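Local coordinates for protein probable chitinase (PDB 5JH8) that probably binds and hydrolyses chitin, as a glycoside hydrolase of family 18 built on a TIM barrel, at residues A[189-194]-A[215-220]; A[195-200]-A[283-288]; A[247-252]-A[270-275]. One frame throughout, in Å; residues are numbered along the deposited sequence.

Contact 1: A[189-194]-A[215-220]; sequences PVAGSD and GIPAYG. With 6KY ((2S)-2-(dimethylamino)-4-(methylselanyl)butanoic acid), chain E.
Val190 and Tyr219 cross at about a right angle at the wall of the ligand pocket of this TIM barrel, which Tyr219 helps to form, with Val190 CG1 3.9 Å from Tyr219 CE2. The loop 189-192, which leads into helix 193-206, packs here on the barrel strand 212-222 within one beta-alpha-beta unit. Val190 reaches the ring with the branch anti to its backbone N (chi1 176°), while its other branch, CG2, rests 4.2 Å from CA of Gly220. One residue on, the methyl of Ala191 packs on CD and CG of Pro217, CB to CD 3.7 Å. Pro217 in turn places its CB 3.3 Å above one face of the Tyr219 ring, toward the rim, so the tyrosine is buttressed both from the loop and from its own strand. In the second shell, Tyr219 OH is hydrogen-bonded to Asp179 OD1, and the other carboxylate oxygen of Asp179 binds the ligand 6KY. On the loop side, Glu180 OE1 accepts from the backbone N of Gly192, the N-cap residue of the helix. Held by Val190, Pro217 and Asp179, the phenol meets the dimethylamino group of the ligand: CN1 sits 3.6 Å from Tyr219 CZ, and CN2 3.2 Å from Tyr219 OH.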
ATOM      1  N   PRO A 189     -13.934  -9.880  -3.489  1.00  8.56           N
ATOM      2  CA  PRO A 189     -12.478  -9.888  -3.575  1.00  8.30           C
ATOM      3  C   PRO A 189     -11.882  -8.589  -3.049  1.00  8.19           C
ATOM      4  O   PRO A 189     -12.346  -7.485  -3.356  1.00  8.44           O
ATOM      5  CB  PRO A 189     -12.219 -10.055  -5.073  1.00  9.38           C
ATOM      6  CG  PRO A 189     -13.415 -10.793  -5.582  1.00 10.73           C
ATOM      7  CD  PRO A 189     -14.575 -10.296  -4.748  1.00  9.90           C
ATOM      8  N   VAL A 190     -10.806  -8.746  -2.287  1.00  7.57           N
ATOM      9  CA  VAL A 190     -10.084  -7.607  -1.722  1.00  7.65           C
ATOM     10  C   VAL A 190      -9.064  -7.041  -2.699  1.00  7.03           C
ATOM     11  O   VAL A 190      -8.748  -5.851  -2.655  1.00  7.32           O
ATOM     12  CB  VAL A 190      -9.434  -8.046  -0.396  1.00  7.90           C
ATOM     13  CG1 VAL A 190      -8.596  -6.933   0.197  1.00 10.03           C
ATOM     14  CG2 VAL A 190     -10.518  -8.495   0.570  1.00  8.93           C
ATOM     15  N   ALA A 191      -8.546  -7.878  -3.581  1.00  6.84           N
ATOM     16  CA  ALA A 191      -7.532  -7.501  -4.550  1.00  7.15           C
ATOM     17  C   ALA A 191      -7.741  -8.340  -5.807  1.00  7.09           C
ATOM     18  O   ALA A 191      -6.842  -9.023  -6.291  1.00  7.32           O
ATOM     19  CB  ALA A 191      -6.131  -7.687  -3.962  1.00  7.52           C
ATOM     20  N   GLY A 192      -8.952  -8.283  -6.355  1.00  7.21           N
ATOM     21  CA  GLY A 192      -9.286  -9.131  -7.486  1.00  7.85           C
ATOM     22  C   GLY A 192      -8.408  -8.814  -8.685  1.00  8.26           C
ATOM     23  O   GLY A 192      -8.136  -7.651  -8.993  1.00  7.84           O
ATOM     24  N   SER A 193      -7.986  -9.868  -9.396  1.00  8.07           N
ATOM     25  CA  SER A 193      -7.044  -9.688 -10.488  1.00  8.88           C
ATOM     26  C   SER A 193      -7.652  -8.948 -11.664  1.00  8.91           C
ATOM     27  O   SER A 193      -6.928  -8.255 -12.388  1.00  9.57           O
ATOM     28  CB  SER A 193      -6.533 -11.038 -10.964  1.00  9.74           C
ATOM     29  OG  SER A 193      -7.587 -11.907 -11.330  1.00 10.41           O
ATOM     30  N   ASP A 194      -8.955  -9.111 -11.899  1.00  9.22           N
ATOM     31  CA  ASP A 194      -9.615  -8.411 -13.001  1.00  9.90           C
ATOM     32  C   ASP A 194      -9.632  -6.903 -12.741  1.00  9.61           C
ATOM     33  O   ASP A 194      -9.262  -6.099 -13.605  1.00  9.65           O
ATOM     34  CB  ASP A 194     -11.011  -9.001 -13.254  1.00 11.74           C
ATOM     35  CG  ASP A 194     -11.924  -9.022 -12.029  1.00 12.80           C
ATOM     36  OD1 ASP A 194     -11.490  -8.867 -10.879  1.00 12.07           O
ATOM     37  OD2 ASP A 194     -13.140  -9.233 -12.251  1.00 15.09           O
ATOM     38  N   GLY A 215       0.176  -3.520  -5.843  1.00  6.59           N
ATOM     39  CA  GLY A 215       0.037  -3.794  -4.421  1.00  6.16           C
ATOM     40  C   GLY A 215      -0.632  -5.131  -4.198  1.00  6.31           C
ATOM     41  O   GLY A 215      -1.632  -5.464  -4.850  1.00  7.06           O
ATOM     42  N   ILE A 216      -0.085  -5.894  -3.254  1.00  5.93           N
ATOM     43  CA  ILE A 216      -0.595  -7.227  -2.929  1.00  6.10           C
ATOM     44  C   ILE A 216      -0.810  -7.294  -1.424  1.00  5.75           C
ATOM     45  O   ILE A 216       0.106  -6.993  -0.652  1.00  6.58           O
ATOM     46  CB  ILE A 216       0.372  -8.343  -3.371  1.00  6.72           C
ATOM     47  CG1 ILE A 216       0.729  -8.180  -4.849  1.00  7.72           C
ATOM     48  CG2 ILE A 216      -0.222  -9.704  -3.049  1.00  8.41           C
ATOM     49  CD1 ILE A 216       1.789  -9.171  -5.336  1.00  8.17           C
ATOM     50  N   PRO A 217      -2.015  -7.660  -0.980  1.00  6.10           N
ATOM     51  CA  PRO A 217      -2.284  -7.725   0.455  1.00  6.47           C
ATOM     52  C   PRO A 217      -1.851  -9.053   1.052  1.00  6.43           C
ATOM     53  O   PRO A 217      -2.038 -10.114   0.459  1.00  7.63           O
ATOM     54  CB  PRO A 217      -3.806  -7.591   0.509  1.00  6.96           C
ATOM     55  CG  PRO A 217      -4.265  -8.337  -0.750  1.00  6.81           C
ATOM     56  CD  PRO A 217      -3.209  -8.007  -1.793  1.00  6.60           C
ATOM     57  N   ALA A 218      -1.308  -8.981   2.262  1.00  6.06           N
ATOM     58  CA  ALA A 218      -1.067 -10.152   3.108  1.00  6.12           C
ATOM     59  C   ALA A 218      -2.213 -10.373   4.074  1.00  6.46           C
ATOM     60  O   ALA A 218      -2.024 -10.756   5.230  1.00  6.28           O
ATOM     61  CB  ALA A 218       0.266 -10.016   3.836  1.00  7.39           C
ATOM     62  N   TYR A 219      -3.428 -10.134   3.586  1.00  6.54           N
ATOM     63  CA  TYR A 219      -4.628 -10.224   4.398  1.00  7.16           C
ATOM     64  C   TYR A 219      -5.812 -10.354   3.446  1.00  6.47           C
ATOM     65  O   TYR A 219      -5.709 -10.121   2.230  1.00  6.87           O
ATOM     66  CB  TYR A 219      -4.821  -8.987   5.320  1.00  7.15           C
ATOM     67  CG  TYR A 219      -5.078  -7.708   4.539  1.00  6.90           C
ATOM     68  CD1 TYR A 219      -4.040  -6.908   4.072  1.00  6.87           C
ATOM     69  CD2 TYR A 219      -6.365  -7.332   4.235  1.00  6.50           C
ATOM     70  CE1 TYR A 219      -4.277  -5.801   3.308  1.00  7.08           C
ATOM     71  CE2 TYR A 219      -6.625  -6.221   3.451  1.00  7.09           C
ATOM     72  CZ  TYR A 219      -5.577  -5.459   2.986  1.00  7.40           C
ATOM     73  OH  TYR A 219      -5.772  -4.357   2.200  1.00  7.95           O
ATOM     74  N   GLY A 220      -6.949 -10.701   4.048  1.00  6.89           N
ATOM     75  CA  GLY A 220      -8.254 -10.582   3.446  1.00  7.15           C
ATOM     76  C   GLY A 220      -9.220 -10.078   4.492  1.00  6.38           C
ATOM     77  O   GLY A 220      -8.799  -9.586   5.543  1.00  7.17           O
TER
HETATM   78  N   6KY E 504      -5.964  -1.540   4.188  1.00 14.05           N
HETATM   79  CA  6KY E 504      -6.238  -0.191   4.778  1.00 15.02           C
HETATM   80  C   6KY E 504      -5.020   0.287   5.540  1.00 14.35           C
HETATM   81  O   6KY E 504      -4.672  -0.287   6.566  1.00 14.74           O
HETATM   82  CB  6KY E 504      -7.488  -0.162   5.681  1.00 17.91           C
HETATM   83  CG  6KY E 504      -8.772  -0.475   4.893  1.00 20.59           C
HETATM   84 SE   6KY E 504     -10.415  -0.318   5.947  1.00 23.10          SE
HETATM   85  CE  6KY E 504     -10.203  -1.977   6.951  1.00 24.60           C
HETATM   86  CN1 6KY E 504      -5.950  -2.644   5.166  1.00 14.15           C
HETATM   87  CN2 6KY E 504      -4.699  -1.586   3.416  1.00 13.04           C

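Contact 2: A[195-200]-A[283-288]; sequences WMEDDL and ASLVNA
The helical bond from Leu200 N to Met196 O (2.8 Å) sets these two residues one turn apart on the same side of helix 193-206, where both meet Leu285 of helix 276-289. The two helices are neighbours in the outer layer of the (beta/alpha)8 barrel. Their local axes run in similar directions, 34° apart, and stay 11.8 Å from each other even at closest approach, so the space between them is bridged by long side chains. Leu285 does most of the bridging. Its CD1 lies 3.8 Å from SE of Met196, a selenomethionine, and 4.1 Å from CD1 of Leu200. In Met196, CG anti to the backbone N (chi1 -179°) and an extended chi2 carry SE out to the leucine, and the bend at chi3 turns only the terminal methyl, CE, aside. Glu197 crosses Leu285 at about a right angle, its CG 4.1 Å from Leu285 CD1 and its OE2 4.0 Å from Leu285 CD2. Tyr289 touches both Glu197 and Leu200, while Met196 and Leu200 also rest on Asn214 of the barrel strand. Cohesion between the helices here is therefore mainly dispersive; the glutamate adds its CG and one carboxylate oxygen at van der Waals distance at the partly exposed margin.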
ATOM      1  N   TRP A 195     -10.026  -6.518 -11.531  1.00  9.21           N
ATOM      2  CA  TRP A 195      -9.981  -5.129 -11.087  1.00  8.45           C
ATOM      3  C   TRP A 195      -8.555  -4.588 -11.095  1.00  8.09           C
ATOM      4  O   TRP A 195      -8.306  -3.471 -11.564  1.00  8.41           O
ATOM      5  CB  TRP A 195     -10.603  -5.099  -9.689  1.00  8.88           C
ATOM      6  CG  TRP A 195     -10.501  -3.846  -8.912  1.00  8.35           C
ATOM      7  CD1 TRP A 195     -11.304  -2.750  -9.031  1.00  9.20           C
ATOM      8  CD2 TRP A 195      -9.608  -3.569  -7.817  1.00  8.13           C
ATOM      9  NE1 TRP A 195     -10.964  -1.801  -8.097  1.00  9.23           N
ATOM     10  CE2 TRP A 195      -9.916  -2.275  -7.346  1.00  8.08           C
ATOM     11  CE3 TRP A 195      -8.582  -4.290  -7.191  1.00  7.74           C
ATOM     12  CZ2 TRP A 195      -9.229  -1.686  -6.273  1.00  8.53           C
ATOM     13  CZ3 TRP A 195      -7.912  -3.708  -6.130  1.00  7.56           C
ATOM     14  CH2 TRP A 195      -8.239  -2.418  -5.678  1.00  7.82           C
HETATM   15  N   MSE A 196      -7.601  -5.366 -10.577  1.00  8.03           N
HETATM   16  CA  MSE A 196      -6.202  -4.972 -10.550  1.00  8.35           C
HETATM   17  C   MSE A 196      -5.694  -4.716 -11.958  1.00  8.15           C
HETATM   18  O   MSE A 196      -5.001  -3.735 -12.175  1.00  8.70           O
HETATM   19  CB  MSE A 196      -5.351  -6.042  -9.851  1.00  8.12           C
HETATM   20  CG  MSE A 196      -3.886  -5.671  -9.769  1.00  7.30           C
HETATM   21 SE   MSE A 196      -2.838  -7.033  -8.840  1.00  7.91          SE
HETATM   22  CE  MSE A 196      -3.724  -6.998  -7.112  1.00  7.86           C
ATOM     23  N   GLU A 197      -6.009  -5.612 -12.898  1.00  8.82           N
ATOM     24  CA  GLU A 197      -5.548  -5.432 -14.270  1.00  9.82           C
ATOM     25  C   GLU A 197      -6.186  -4.205 -14.907  1.00  9.38           C
ATOM     26  O   GLU A 197      -5.518  -3.461 -15.637  1.00 10.35           O
ATOM     27  CB  GLU A 197      -5.816  -6.687 -15.084  1.00 11.95           C
ATOM     28  CG  GLU A 197      -4.867  -7.815 -14.700  1.00 15.63           C
ATOM     29  CD  GLU A 197      -5.224  -9.150 -15.307  1.00 21.69           C
ATOM     30  OE1 GLU A 197      -5.895  -9.170 -16.361  1.00 23.28           O
ATOM     31  OE2 GLU A 197      -4.832 -10.185 -14.720  1.00 24.71           O
ATOM     32  N   ASP A 198      -7.476  -3.966 -14.644  1.00  9.54           N
ATOM     33  CA  ASP A 198      -8.079  -2.730 -15.126  1.00  9.65           C
ATOM     34  C   ASP A 198      -7.357  -1.522 -14.550  1.00  9.49           C
ATOM     35  O   ASP A 198      -7.112  -0.535 -15.251  1.00  9.84           O
ATOM     36  CB  ASP A 198      -9.558  -2.647 -14.745  1.00 10.13           C
ATOM     37  CG  ASP A 198     -10.436  -3.624 -15.503  1.00 13.18           C
ATOM     38  OD1 ASP A 198     -10.017  -4.158 -16.550  1.00 14.30           O
ATOM     39  OD2 ASP A 198     -11.590  -3.827 -15.078  1.00 14.51           O
ATOM     40  N   ASP A 199      -7.032  -1.577 -13.256  1.00  8.78           N
ATOM     41  CA  ASP A 199      -6.350  -0.456 -12.624  1.00  8.46           C
ATOM     42  C   ASP A 199      -4.956  -0.252 -13.209  1.00  8.33           C
ATOM     43  O   ASP A 199      -4.529   0.889 -13.430  1.00  9.13           O
ATOM     44  CB  ASP A 199      -6.209  -0.705 -11.121  1.00  8.56           C
ATOM     45  CG  ASP A 199      -7.514  -0.897 -10.382  1.00  9.28           C
ATOM     46  OD1 ASP A 199      -8.572  -0.416 -10.823  1.00 10.48           O
ATOM     47  OD2 ASP A 199      -7.421  -1.512  -9.278  1.00 10.74           O
ATOM     48  N   LEU A 200      -4.227  -1.349 -13.454  1.00  8.54           N
ATOM     49  CA  LEU A 200      -2.882  -1.260 -14.017  1.00  8.91           C
ATOM     50  C   LEU A 200      -2.912  -0.802 -15.468  1.00  9.39           C
ATOM     51  O   LEU A 200      -2.059  -0.014 -15.881  1.00  9.82           O
ATOM     52  CB  LEU A 200      -2.164  -2.593 -13.867  1.00  9.24           C
ATOM     53  CG  LEU A 200      -1.786  -2.961 -12.425  1.00  9.26           C
ATOM     54  CD1 LEU A 200      -1.233  -4.373 -12.403  1.00  9.66           C
ATOM     55  CD2 LEU A 200      -0.777  -2.000 -11.837  1.00 10.11           C
ATOM     56  N   ALA A 283       1.920 -11.046  -8.354  1.00  6.81           N
ATOM     57  CA  ALA A 283       3.315 -10.641  -8.490  1.00  7.78           C
ATOM     58  C   ALA A 283       3.807 -10.781  -9.926  1.00  7.99           C
ATOM     59  O   ALA A 283       4.641  -9.988 -10.392  1.00  9.45           O
ATOM     60  CB  ALA A 283       4.178 -11.421  -7.509  1.00  7.69           C
ATOM     61  N   SER A 284       3.300 -11.786 -10.648  1.00  8.62           N
ATOM     62  CA  SER A 284       3.719 -11.999 -12.031  1.00  9.62           C
ATOM     63  C   SER A 284       3.289 -10.858 -12.932  1.00  9.25           C
ATOM     64  O   SER A 284       3.820 -10.718 -14.039  1.00  9.65           O
ATOM     65  CB  SER A 284       3.163 -13.323 -12.558  1.00  9.99           C
ATOM     66  OG  SER A 284       1.816 -13.234 -12.998  1.00 10.60           O
ATOM     67  N   LEU A 285       2.312 -10.062 -12.502  1.00  9.15           N
ATOM     68  CA  LEU A 285       1.907  -8.903 -13.291  1.00  8.99           C
ATOM     69  C   LEU A 285       3.032  -7.888 -13.436  1.00  8.92           C
ATOM     70  O   LEU A 285       2.990  -7.081 -14.366  1.00  9.39           O
ATOM     71  CB  LEU A 285       0.650  -8.244 -12.725  1.00  9.05           C
ATOM     72  CG  LEU A 285      -0.574  -9.158 -12.722  1.00  9.64           C
ATOM     73  CD1 LEU A 285      -1.765  -8.413 -12.161  1.00 10.71           C
ATOM     74  CD2 LEU A 285      -0.922  -9.724 -14.079  1.00 10.97           C
ATOM     75  N   VAL A 286       4.031  -7.904 -12.551  1.00  9.01           N
ATOM     76  CA  VAL A 286       5.206  -7.057 -12.748  1.00  8.25           C
ATOM     77  C   VAL A 286       5.816  -7.331 -14.117  1.00  9.27           C
ATOM     78  O   VAL A 286       6.094  -6.411 -14.882  1.00  9.94           O
ATOM     79  CB  VAL A 286       6.218  -7.301 -11.625  1.00  8.63           C
ATOM     80  CG1 VAL A 286       7.552  -6.610 -11.938  1.00  9.22           C
ATOM     81  CG2 VAL A 286       5.665  -6.812 -10.291  1.00  8.42           C
ATOM     82  N   ASN A 287       6.003  -8.604 -14.451  1.00 10.12           N
ATOM     83  CA  ASN A 287       6.608  -8.929 -15.731  1.00 11.35           C
ATOM     84  C   ASN A 287       5.632  -8.770 -16.868  1.00 11.43           C
ATOM     85  O   ASN A 287       6.035  -8.391 -17.970  1.00 13.37           O
ATOM     86  CB  ASN A 287       7.138 -10.350 -15.698  1.00 14.45           C
ATOM     87  CG  ASN A 287       8.199 -10.512 -14.662  1.00 17.67           C
ATOM     88  OD1 ASN A 287       9.046  -9.627 -14.502  1.00 17.13           O
ATOM     89  ND2 ASN A 287       8.147 -11.613 -13.915  1.00 19.73           N
ATOM     90  N   ALA A 288       4.349  -9.040 -16.621  1.00 11.75           N
ATOM     91  CA  ALA A 288       3.368  -8.927 -17.688  1.00 12.92           C
ATOM     92  C   ALA A 288       3.240  -7.490 -18.181  1.00 13.26           C
ATOM     93  O   ALA A 288       3.020  -7.263 -19.376  1.00 14.82           O
ATOM     94  CB  ALA A 288       2.016  -9.467 -17.231  1.00 14.03           C
TER

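Contact 3: A[247-252]-A[270-275]; sequences QPRYDA and TVWTEN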
ATOM      1  N   GLN A 247     -14.698 -25.458   3.088  1.00 12.85           N
ATOM      2  CA  GLN A 247     -14.233 -25.921   1.791  1.00 12.34           C
ATOM      3  C   GLN A 247     -14.040 -24.673   0.947  1.00 12.45           C
ATOM      4  O   GLN A 247     -15.018 -24.137   0.395  1.00 14.82           O
ATOM      5  CB  GLN A 247     -15.266 -26.856   1.156  1.00 12.51           C
ATOM      6  CG  GLN A 247     -15.331 -28.197   1.841  1.00 12.72           C
ATOM      7  CD  GLN A 247     -14.037 -28.965   1.696  1.00 12.54           C
ATOM      8  OE1 GLN A 247     -13.290 -28.785   0.723  1.00 12.72           O
ATOM      9  NE2 GLN A 247     -13.754 -29.820   2.665  1.00 14.22           N
ATOM     10  N   PRO A 248     -12.812 -24.160   0.843  1.00 12.61           N
ATOM     11  CA  PRO A 248     -12.586 -22.896   0.144  1.00 14.66           C
ATOM     12  C   PRO A 248     -12.672 -23.075  -1.361  1.00 15.03           C
ATOM     13  O   PRO A 248     -12.306 -24.115  -1.909  1.00 17.47           O
ATOM     14  CB  PRO A 248     -11.165 -22.517   0.580  1.00 16.09           C
ATOM     15  CG  PRO A 248     -10.480 -23.822   0.803  1.00 16.50           C
ATOM     16  CD  PRO A 248     -11.553 -24.746   1.345  1.00 14.31           C
ATOM     17  N   ARG A 249     -13.162 -22.037  -2.030  1.00 13.38           N
ATOM     18  CA  ARG A 249     -13.370 -22.016  -3.472  1.00 12.86           C
ATOM     19  C   ARG A 249     -12.412 -21.001  -4.076  1.00 11.80           C
ATOM     20  O   ARG A 249     -12.351 -19.844  -3.628  1.00 12.97           O
ATOM     21  CB  ARG A 249     -14.806 -21.589  -3.814  1.00 13.92           C
ATOM     22  CG  ARG A 249     -15.107 -21.434  -5.334  1.00 16.07           C
ATOM     23  CD  ARG A 249     -16.583 -21.084  -5.652  1.00 17.44           C
ATOM     24  NE  ARG A 249     -16.939 -19.695  -5.344  1.00 18.03           N
ATOM     25  CZ  ARG A 249     -16.716 -18.661  -6.156  1.00 18.82           C
ATOM     26  NH1 ARG A 249     -16.136 -18.843  -7.340  1.00 19.37           N
ATOM     27  NH2 ARG A 249     -17.068 -17.434  -5.786  1.00 20.19           N
ATOM     28  N   TYR A 250     -11.648 -21.429  -5.071  1.00 10.44           N
ATOM     29  CA  TYR A 250     -10.806 -20.505  -5.815  1.00  9.69           C
ATOM     30  C   TYR A 250     -11.616 -19.892  -6.943  1.00  9.59           C
ATOM     31  O   TYR A 250     -12.106 -20.603  -7.823  1.00 12.28           O
ATOM     32  CB  TYR A 250      -9.579 -21.206  -6.376  1.00  9.14           C
ATOM     33  CG  TYR A 250      -8.517 -20.232  -6.847  1.00  8.61           C
ATOM     34  CD1 TYR A 250      -7.719 -19.549  -5.939  1.00  8.80           C
ATOM     35  CD2 TYR A 250      -8.284 -20.020  -8.199  1.00  9.79           C
ATOM     36  CE1 TYR A 250      -6.722 -18.693  -6.364  1.00  8.82           C
ATOM     37  CE2 TYR A 250      -7.300 -19.144  -8.632  1.00  9.31           C
ATOM     38  CZ  TYR A 250      -6.516 -18.478  -7.712  1.00  8.93           C
ATOM     39  OH  TYR A 250      -5.501 -17.623  -8.113  1.00  9.72           O
ATOM     40  N   ASP A 251     -11.776 -18.585  -6.901  1.00 10.00           N
ATOM     41  CA  ASP A 251     -12.477 -17.849  -7.946  1.00 12.02           C
ATOM     42  C   ASP A 251     -11.458 -17.502  -9.024  1.00 11.19           C
ATOM     43  O   ASP A 251     -10.638 -16.594  -8.865  1.00 11.68           O
ATOM     44  CB  ASP A 251     -13.135 -16.604  -7.372  1.00 13.67           C
ATOM     45  CG  ASP A 251     -14.078 -15.954  -8.371  1.00 16.77           C
ATOM     46  OD1 ASP A 251     -15.114 -16.575  -8.711  1.00 17.60           O
ATOM     47  OD2 ASP A 251     -13.780 -14.842  -8.844  1.00 19.18           O
ATOM     48  N   ALA A 252     -11.496 -18.244 -10.125  1.00 11.88           N
ATOM     49  CA  ALA A 252     -10.473 -18.078 -11.149  1.00 13.17           C
ATOM     50  C   ALA A 252     -10.579 -16.734 -11.851  1.00 12.47           C
ATOM     51  O   ALA A 252      -9.552 -16.163 -12.227  1.00 15.06           O
ATOM     52  CB  ALA A 252     -10.573 -19.217 -12.163  1.00 15.51           C
ATOM     53  N   THR A 270     -18.578 -14.731   5.461  1.00 10.05           N
ATOM     54  CA  THR A 270     -17.980 -14.844   4.145  1.00 10.24           C
ATOM     55  C   THR A 270     -16.577 -14.262   4.232  1.00  9.24           C
ATOM     56  O   THR A 270     -16.407 -13.126   4.686  1.00  9.28           O
ATOM     57  CB  THR A 270     -18.767 -14.018   3.125  1.00 11.21           C
ATOM     58  OG1 THR A 270     -20.120 -14.457   3.087  1.00 14.39           O
ATOM     59  CG2 THR A 270     -18.237 -14.178   1.751  1.00 11.77           C
ATOM     60  N   VAL A 271     -15.581 -15.038   3.815  1.00  8.50           N
ATOM     61  CA  VAL A 271     -14.201 -14.586   3.767  1.00  7.96           C
ATOM     62  C   VAL A 271     -13.775 -14.487   2.316  1.00  7.68           C
ATOM     63  O   VAL A 271     -14.067 -15.373   1.518  1.00  8.32           O
ATOM     64  CB  VAL A 271     -13.277 -15.575   4.510  1.00  9.87           C
ATOM     65  CG1 VAL A 271     -11.797 -15.199   4.342  1.00 10.66           C
ATOM     66  CG2 VAL A 271     -13.664 -15.663   5.978  1.00 10.89           C
ATOM     67  N   TRP A 272     -13.064 -13.419   1.986  1.00  7.05           N
ATOM     68  CA  TRP A 272     -12.325 -13.301   0.735  1.00  7.36           C
ATOM     69  C   TRP A 272     -10.872 -12.995   1.073  1.00  7.00           C
ATOM     70  O   TRP A 272     -10.603 -12.071   1.852  1.00  7.51           O
ATOM     71  CB  TRP A 272     -12.883 -12.195  -0.154  1.00  8.06           C
ATOM     72  CG  TRP A 272     -14.149 -12.568  -0.849  1.00  8.14           C
ATOM     73  CD1 TRP A 272     -15.418 -12.368  -0.394  1.00  9.10           C
ATOM     74  CD2 TRP A 272     -14.277 -13.194  -2.131  1.00  8.57           C
ATOM     75  NE1 TRP A 272     -16.333 -12.815  -1.317  1.00 10.22           N
ATOM     76  CE2 TRP A 272     -15.656 -13.334  -2.390  1.00 10.34           C
ATOM     77  CE3 TRP A 272     -13.370 -13.651  -3.080  1.00  9.87           C
ATOM     78  CZ2 TRP A 272     -16.143 -13.928  -3.563  1.00 11.16           C
ATOM     79  CZ3 TRP A 272     -13.842 -14.224  -4.226  1.00 11.22           C
ATOM     80  CH2 TRP A 272     -15.215 -14.354  -4.470  1.00 11.45           C
ATOM     81  N   THR A 273      -9.943 -13.768   0.506  1.00  7.30           N
ATOM     82  CA  THR A 273      -8.532 -13.589   0.796  1.00  7.65           C
ATOM     83  C   THR A 273      -7.718 -14.137  -0.372  1.00  6.93           C
ATOM     84  O   THR A 273      -8.235 -14.386  -1.471  1.00  8.03           O
ATOM     85  CB  THR A 273      -8.173 -14.196   2.158  1.00  8.21           C
ATOM     86  OG1 THR A 273      -6.859 -13.765   2.508  1.00  9.07           O
ATOM     87  CG2 THR A 273      -8.284 -15.707   2.143  1.00  9.48           C
ATOM     88  N   GLU A 274      -6.425 -14.293  -0.117  1.00  7.47           N
ATOM     89  CA  GLU A 274      -5.431 -14.745  -1.083  1.00  7.46           C
ATOM     90  C   GLU A 274      -4.981 -16.162  -0.743  1.00  7.36           C
ATOM     91  O   GLU A 274      -5.151 -16.644   0.385  1.00  8.34           O
ATOM     92  CB  GLU A 274      -4.171 -13.853  -1.070  1.00  7.69           C
ATOM     93  CG  GLU A 274      -4.425 -12.350  -1.241  1.00  7.47           C
ATOM     94  CD  GLU A 274      -5.097 -12.004  -2.547  1.00  7.48           C
ATOM     95  OE1 GLU A 274      -4.735 -12.623  -3.588  1.00  7.73           O
ATOM     96  OE2 GLU A 274      -5.988 -11.121  -2.536  1.00  7.93           O
ATOM     97  N   ASN A 275      -4.381 -16.826  -1.738  1.00  7.68           N
ATOM     98  CA  ASN A 275      -3.586 -18.019  -1.475  1.00  8.15           C
ATOM     99  C   ASN A 275      -2.272 -17.911  -2.244  1.00  7.37           C
ATOM    100  O   ASN A 275      -1.964 -16.872  -2.819  1.00  7.53           O
ATOM    101  CB  ASN A 275      -4.369 -19.314  -1.763  1.00  8.81           C
ATOM    102  CG  ASN A 275      -4.628 -19.538  -3.238  1.00  8.42           C
ATOM    103  OD1 ASN A 275      -4.237 -18.753  -4.086  1.00  8.91           O
ATOM    104  ND2 ASN A 275      -5.335 -20.621  -3.545  1.00 10.58           N
TER
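Trp272 and Asn275 meet the short strand 249-251 at the surface of the small insertion between the seventh barrel strand and the following helix, consistent with the alpha+beta insertion domain of many family 18 chitinases. Strand 256-262 pairs with both 249-251 and 268-273, so the two segments here are joined by side chains across an intervening strand. Two separate clusters do this. In the first, the benzo end of the Trp272 indole reaches Arg249 and Asp251: CH2 is 3.8 Å from Arg249 NH2, with the guanidinium and indole planes 86° apart, and CB of Asp251 lies at the ring edge, 4.0 Å from CZ3. Bending of the arginine at chi3 (74°) turns the guanidinium along its own strand toward Asp251. Arg249 NH1 forms a salt bridge to Asp251 OD1 (2.8 Å), which enters nearly in the guanidinium plane and uses its anti lone pair; the second oxygen, OD2, bonds to Thr254 OG1. This pairing holds the guanidinium beside the indole. In the second cluster, the side chain of Asn275 crosses that of Tyr250 at about a right angle, its amide only 18° from parallel to the ring. Asn275 also N-caps helix 276-289 through its side chain, while Tyr250 makes a cation-pi contact with Arg277 and bonds through OH to His255 ND1. The amide meets two neighbouring ring carbons, with ND2 of Asn275 3.5 Å from Tyr250 CD1 and OD1 3.4 Å from Tyr250 CE1.

In the fold
Contacts 1 and 2 are buried and share helix 193-206: the first anchors its N-terminal loop on strand 212-222, the second packs its body on helix 276-289. They touch through Met196, whose CE lies 3.4 Å from Gly215 O, and through Ile216 CD1, 3.6 Å from Ala283 N. Contact 3 is a surface contact in the insertion, yet it borders contact 1, since strand 268-273 pairs with strand 212-222 and Trp272 touches Pro189. It lies within the chain loop closed by contact 2 without touching it. Apolar packing dominates both buried contacts, with the ligand site adjoining contact 1, whereas contact 3 mixes aromatic rings with charged and amide groups.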